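Penicillin binding protein 2X (Streptococcus thermophilus, PDB 5U47) probably acts as a transpeptidase that cross-links adjacent glycan strands of peptidoglycan during septal cell wall synthesis and is probably inactivated by beta-lactams. Local coordinates at residues M359-S372 with S397-G409. The protein carries 1 engineered substitution. Sequence-based numbering, arbitrary orientation. Where two conformers were deposited one is given.
Sequences MTMLEQAMGDKVWS and SQNSVNIAQSSFG
In the helical part of the penicillin-binding transpeptidase domain, helix 400-405 packs into the angle between helices 356-366 and 368-377, with Ile403 as a knob among Glu363, Asp368, Trp371 and Ser372. Ile403 CG2 does most of the touching, 3.7 Å from Trp371 CD1 and 3.6 Å from Glu363 OE2, whose side chain crosses that of Ile403 at about a right angle. The two carboxylates beside this methyl lie close together, Glu363 OE2 and Asp368 OD1 being 2.7 Å apart, so one of the acids probably carries a proton. Glu363 arrives there with CG anti to the backbone N (chi1 -170°) and a bend at chi2, its CB lying against Ser407 CB. The indole of Trp371 presents its edge to Ile403 and Ser406: Trp371 NE1 donates to Ser406 OG at 2.7 Å, with the acceptor 17° out of the ring plane, while Ile403 O lies in that plane near CD1. Ser406 OG in turn donates to Ile403 O, and these two bonds hold the hydroxyl between indole and helix backbone. Gly409 then closes the helix as the C-prime residue of a Schellman motif. The Phe408 ring turns an edge to Thr360 OG1, which is 3.3 Å from Phe408 CE1 and hydrogen-bonded to Asn356 O; one face of the ring rests over Gln405 O. Phe408 also touches Lys298 of helix 297-308, part of what is probably the SxxK motif of the active site, placing this end of the contact beside the likely catalytic centre. At the more open end, water 2 links Ser372 O to Gln398 NE2, and Ser372 OG lies 3.1 Å from Gln398 OE1.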
loop_
_atom_site.group_PDB
_atom_site.type_symbol
_atom_site.label_atom_id
_atom_site.label_comp_id
_atom_site.label_asym_id
_atom_site.label_seq_id
_atom_site.Cartn_x
_atom_site.Cartn_y
_atom_site.Cartn_z
ATOM N N MET A 359 6.579 5.400 31.244
ATOM C CA MET A 359 5.702 5.967 30.214
ATOM C C MET A 359 4.292 6.172 30.770
ATOM O O MET A 359 3.674 7.201 30.535
ATOM C CB MET A 359 5.712 5.105 28.954
ATOM C CG MET A 359 7.055 5.030 28.232
ATOM S SD MET A 359 8.003 6.560 28.025
ATOM C CE MET A 359 9.004 6.641 29.495
ATOM N N THR A 360 3.803 5.213 31.543
ATOM C CA THR A 360 2.495 5.366 32.170
ATOM C C THR A 360 2.488 6.610 33.080
ATOM O O THR A 360 1.523 7.357 33.090
ATOM C CB THR A 360 2.118 4.115 32.949
ATOM O OG1 THR A 360 2.096 3.005 32.048
ATOM C CG2 THR A 360 0.748 4.280 33.614
ATOM N N MET A 361 3.577 6.841 33.812
ATOM C CA MET A 361 3.684 8.045 34.641
ATOM C C MET A 361 3.578 9.319 33.787
ATOM O O MET A 361 2.911 10.281 34.186
ATOM C CB MET A 361 4.980 8.044 35.466
ATOM C CG MET A 361 4.936 7.110 36.661
ATOM S SD MET A 361 6.556 6.846 37.416
ATOM C CE MET A 361 6.107 6.021 38.941
ATOM N N LEU A 362 4.220 9.322 32.614
ATOM C CA LEU A 362 4.155 10.481 31.709
ATOM C C LEU A 362 2.722 10.702 31.224
ATOM O O LEU A 362 2.266 11.848 31.133
ATOM C CB LEU A 362 5.111 10.325 30.513
ATOM C CG LEU A 362 6.613 10.437 30.811
ATOM C CD1 LEU A 362 7.444 10.213 29.552
ATOM C CD2 LEU A 362 6.936 11.787 31.446
ATOM N N GLU A 363 2.024 9.599 30.933
ATOM C CA GLU A 363 0.618 9.637 30.514
ATOM C C GLU A 363 -0.275 10.243 31.604
ATOM O O GLU A 363 -1.150 11.049 31.298
ATOM C CB GLU A 363 0.116 8.231 30.156
ATOM C CG GLU A 363 -1.257 8.176 29.483
ATOM C CD GLU A 363 -2.451 8.328 30.421
ATOM O OE1 GLU A 363 -2.407 7.854 31.565
ATOM O OE2 GLU A 363 -3.461 8.921 29.990
ATOM N N GLN A 364 -0.042 9.847 32.854
ATOM C CA GLN A 364 -0.817 10.365 33.990
ATOM C C GLN A 364 -0.526 11.845 34.249
ATOM O O GLN A 364 -1.410 12.586 34.657
ATOM C CB GLN A 364 -0.544 9.546 35.256
ATOM C CG GLN A 364 -1.054 8.111 35.198
ATOM C CD GLN A 364 -0.791 7.328 36.475
ATOM O OE1 GLN A 364 -0.260 7.854 37.454
ATOM N NE2 GLN A 364 -1.166 6.061 36.466
ATOM N N ALA A 365 0.713 12.261 33.986
ATOM C CA ALA A 365 1.140 13.661 34.184
ATOM C C ALA A 365 0.487 14.606 33.189
ATOM O O ALA A 365 0.248 15.761 33.502
ATOM C CB ALA A 365 2.654 13.780 34.078
ATOM N N MET A 366 0.234 14.131 31.975
ATOM C CA MET A 366 -0.444 14.972 30.998
ATOM C C MET A 366 -1.950 14.776 31.183
ATOM O O MET A 366 -2.721 15.698 30.970
ATOM C CB MET A 366 0.048 14.706 29.561
ATOM C CG MET A 366 -0.371 13.414 28.911
ATOM S SD MET A 366 0.329 13.299 27.229
ATOM C CE MET A 366 2.008 12.781 27.584
ATOM N N GLY A 367 -2.345 13.577 31.618
ATOM C CA GLY A 367 -3.758 13.253 31.859
ATOM C C GLY A 367 -4.412 12.543 30.688
ATOM O O GLY A 367 -3.982 12.698 29.527
ATOM N N ASP A 368 -5.452 11.766 30.996
ATOM C CA ASP A 368 -6.197 10.989 29.994
ATOM C C ASP A 368 -6.761 11.814 28.854
ATOM O O ASP A 368 -6.629 11.440 27.701
ATOM C CB ASP A 368 -7.360 10.220 30.641
ATOM C CG ASP A 368 -6.905 8.977 31.408
ATOM O OD1 ASP A 368 -5.681 8.743 31.553
ATOM O OD2 ASP A 368 -7.794 8.223 31.859
ATOM N N LYS A 369 -7.406 12.924 29.184
ATOM C CA LYS A 369 -8.023 13.787 28.173
ATOM C C LYS A 369 -6.999 14.277 27.139
ATOM O O LYS A 369 -7.240 14.194 25.911
ATOM C CB LYS A 369 -8.705 14.970 28.863
ATOM C CG LYS A 369 -9.215 16.070 27.962
ATOM C CD LYS A 369 -9.785 17.192 28.815
ATOM C CE LYS A 369 -10.019 18.462 28.015
ATOM N NZ LYS A 369 -10.856 18.225 26.814
ATOM N N VAL A 370 -5.871 14.781 27.639
ATOM C CA VAL A 370 -4.794 15.283 26.786
ATOM C C VAL A 370 -4.201 14.154 25.925
ATOM O O VAL A 370 -4.131 14.275 24.699
ATOM C CB VAL A 370 -3.695 15.984 27.623
ATOM C CG1 VAL A 370 -2.467 16.288 26.768
ATOM C CG2 VAL A 370 -4.238 17.280 28.242
ATOM N N TRP A 371 -3.794 13.056 26.558
ATOM C CA TRP A 371 -3.239 11.926 25.809
ATOM C C TRP A 371 -4.217 11.414 24.743
ATOM O O TRP A 371 -3.822 11.172 23.590
ATOM C CB TRP A 371 -2.796 10.796 26.749
ATOM C CG TRP A 371 -2.308 9.531 26.048
ATOM C CD1 TRP A 371 -2.736 8.254 26.273
ATOM C CD2 TRP A 371 -1.338 9.443 24.986
ATOM N NE1 TRP A 371 -2.083 7.372 25.425
ATOM C CE2 TRP A 371 -1.222 8.080 24.631
ATOM C CE3 TRP A 371 -0.558 10.387 24.301
ATOM C CZ2 TRP A 371 -0.356 7.639 23.626
ATOM C CZ3 TRP A 371 0.291 9.951 23.300
ATOM C CH2 TRP A 371 0.392 8.589 22.974
ATOM N N SER A 372 -5.480 11.261 25.111
ATOM C CA SER A 372 -6.480 10.761 24.181
ATOM C C SER A 372 -6.639 11.710 22.953
ATOM O O SER A 372 -6.865 11.254 21.806
ATOM C CB SER A 372 -7.810 10.539 24.906
ATOM O OG SER A 372 -8.827 10.152 23.991
ATOM N N SER A 397 -9.989 2.801 22.312
ATOM C CA SER A 397 -10.909 2.709 23.427
ATOM C C SER A 397 -10.937 3.986 24.228
ATOM O O SER A 397 -9.934 4.688 24.329
ATOM C CB SER A 397 -10.485 1.569 24.352
ATOM O OG SER A 397 -11.284 1.543 25.507
ATOM N N GLN A 398 -12.088 4.288 24.795
ATOM C CA GLN A 398 -12.182 5.454 25.677
ATOM C C GLN A 398 -12.266 5.025 27.153
ATOM O O GLN A 398 -12.596 5.833 28.003
ATOM C CB GLN A 398 -13.312 6.398 25.246
ATOM C CG GLN A 398 -13.153 6.960 23.813
ATOM C CD GLN A 398 -11.819 7.681 23.562
ATOM O OE1 GLN A 398 -11.262 8.323 24.461
ATOM N NE2 GLN A 398 -11.312 7.591 22.325
ATOM N N ASN A 399 -11.950 3.752 27.446
ATOM C CA ASN A 399 -11.915 3.254 28.821
ATOM C C ASN A 399 -10.607 3.731 29.471
ATOM O O ASN A 399 -9.546 3.625 28.855
ATOM C CB ASN A 399 -11.969 1.730 28.828
ATOM C CG ASN A 399 -11.976 1.156 30.218
ATOM O OD1 ASN A 399 -10.941 0.717 30.729
ATOM N ND2 ASN A 399 -13.127 1.174 30.853
ATOM N N SER A 400 -10.682 4.223 30.711
ATOM C CA SER A 400 -9.512 4.803 31.405
ATOM C C SER A 400 -8.308 3.861 31.463
ATOM O O SER A 400 -7.178 4.295 31.292
ATOM C CB SER A 400 -9.874 5.285 32.816
ATOM O OG SER A 400 -10.175 4.188 33.671
ATOM N N VAL A 401 -8.566 2.581 31.691
ATOM C CA VAL A 401 -7.500 1.581 31.737
ATOM C C VAL A 401 -6.803 1.449 30.373
ATOM O O VAL A 401 -5.570 1.440 30.321
ATOM C CB VAL A 401 -8.021 0.204 32.210
ATOM C CG1 VAL A 401 -6.873 -0.808 32.248
ATOM C CG2 VAL A 401 -8.680 0.332 33.572
ATOM N N ASN A 402 -7.574 1.355 29.282
ATOM C CA ASN A 402 -6.993 1.278 27.939
ATOM C C ASN A 402 -6.202 2.543 27.590
ATOM O O ASN A 402 -5.173 2.448 26.950
ATOM C CB ASN A 402 -8.040 1.098 26.840
ATOM C CG ASN A 402 -8.753 -0.225 26.913
ATOM O OD1 ASN A 402 -9.536 -0.453 27.798
ATOM N ND2 ASN A 402 -8.533 -1.076 25.913
ATOM N N ILE A 403 -6.702 3.718 27.981
ATOM C CA ILE A 403 -6.002 4.979 27.686
ATOM C C ILE A 403 -4.603 4.975 28.327
ATOM O O ILE A 403 -3.631 5.385 27.689
ATOM C CB ILE A 403 -6.811 6.215 28.112
ATOM C CG1 ILE A 403 -8.085 6.329 27.268
ATOM C CG2 ILE A 403 -5.992 7.490 27.913
ATOM C CD1 ILE A 403 -9.026 7.425 27.737
ATOM N N ALA A 404 -4.493 4.479 29.561
ATOM C CA ALA A 404 -3.181 4.377 30.221
ATOM C C ALA A 404 -2.292 3.351 29.503
ATOM O O ALA A 404 -1.124 3.602 29.236
ATOM C CB ALA A 404 -3.337 3.994 31.684
ATOM N N GLN A 405 -2.852 2.188 29.212
ATOM C CA GLN A 405 -2.105 1.125 28.535
ATOM C C GLN A 405 -1.633 1.547 27.156
ATOM O O GLN A 405 -0.573 1.125 26.719
ATOM C CB GLN A 405 -2.964 -0.131 28.401
ATOM C CG GLN A 405 -3.225 -0.862 29.717
ATOM C CD GLN A 405 -4.272 -1.956 29.582
ATOM O OE1 GLN A 405 -5.209 -1.853 28.767
ATOM N NE2 GLN A 405 -4.144 -2.988 30.390
ATOM N N SER A 406 -2.437 2.363 26.470
ATOM C CA SER A 406 -2.093 2.834 25.130
ATOM C C SER A 406 -0.769 3.600 25.109
ATOM O O SER A 406 -0.140 3.696 24.043
ATOM C CB SER A 406 -3.216 3.703 24.521
ATOM O OG SER A 406 -3.332 4.944 25.198
ATOM N N SER A 407 -0.343 4.107 26.278
ATOM C CA SER A 407 0.924 4.840 26.398
ATOM C C SER A 407 2.126 3.947 26.057
ATOM O O SER A 407 3.186 4.457 25.699
ATOM C CB SER A 407 1.095 5.455 27.793
ATOM O OG SER A 407 1.365 4.460 28.767
ATOM N N PHE A 408 1.958 2.629 26.194
ATOM C CA PHE A 408 2.973 1.655 25.770
ATOM C C PHE A 408 2.410 0.733 24.672
ATOM O O PHE A 408 2.903 -0.358 24.438
ATOM C CB PHE A 408 3.627 0.895 26.942
ATOM C CG PHE A 408 2.666 0.308 27.931
ATOM C CD1 PHE A 408 2.224 1.066 29.013
ATOM C CD2 PHE A 408 2.251 -1.016 27.831
ATOM C CE1 PHE A 408 1.350 0.532 29.947
ATOM C CE2 PHE A 408 1.383 -1.561 28.773
ATOM C CZ PHE A 408 0.926 -0.786 29.826
ATOM N N GLY A 409 1.373 1.202 23.996
ATOM C CA GLY A 409 0.809 0.483 22.860
ATOM C C GLY A 409 0.026 -0.784 23.102
ATOM O O GLY A 409 0.041 -1.676 22.254
HETATM O O HOH W 1 -5.829 6.218 33.129
HETATM O O HOH W 2 -8.502 9.002 21.361
#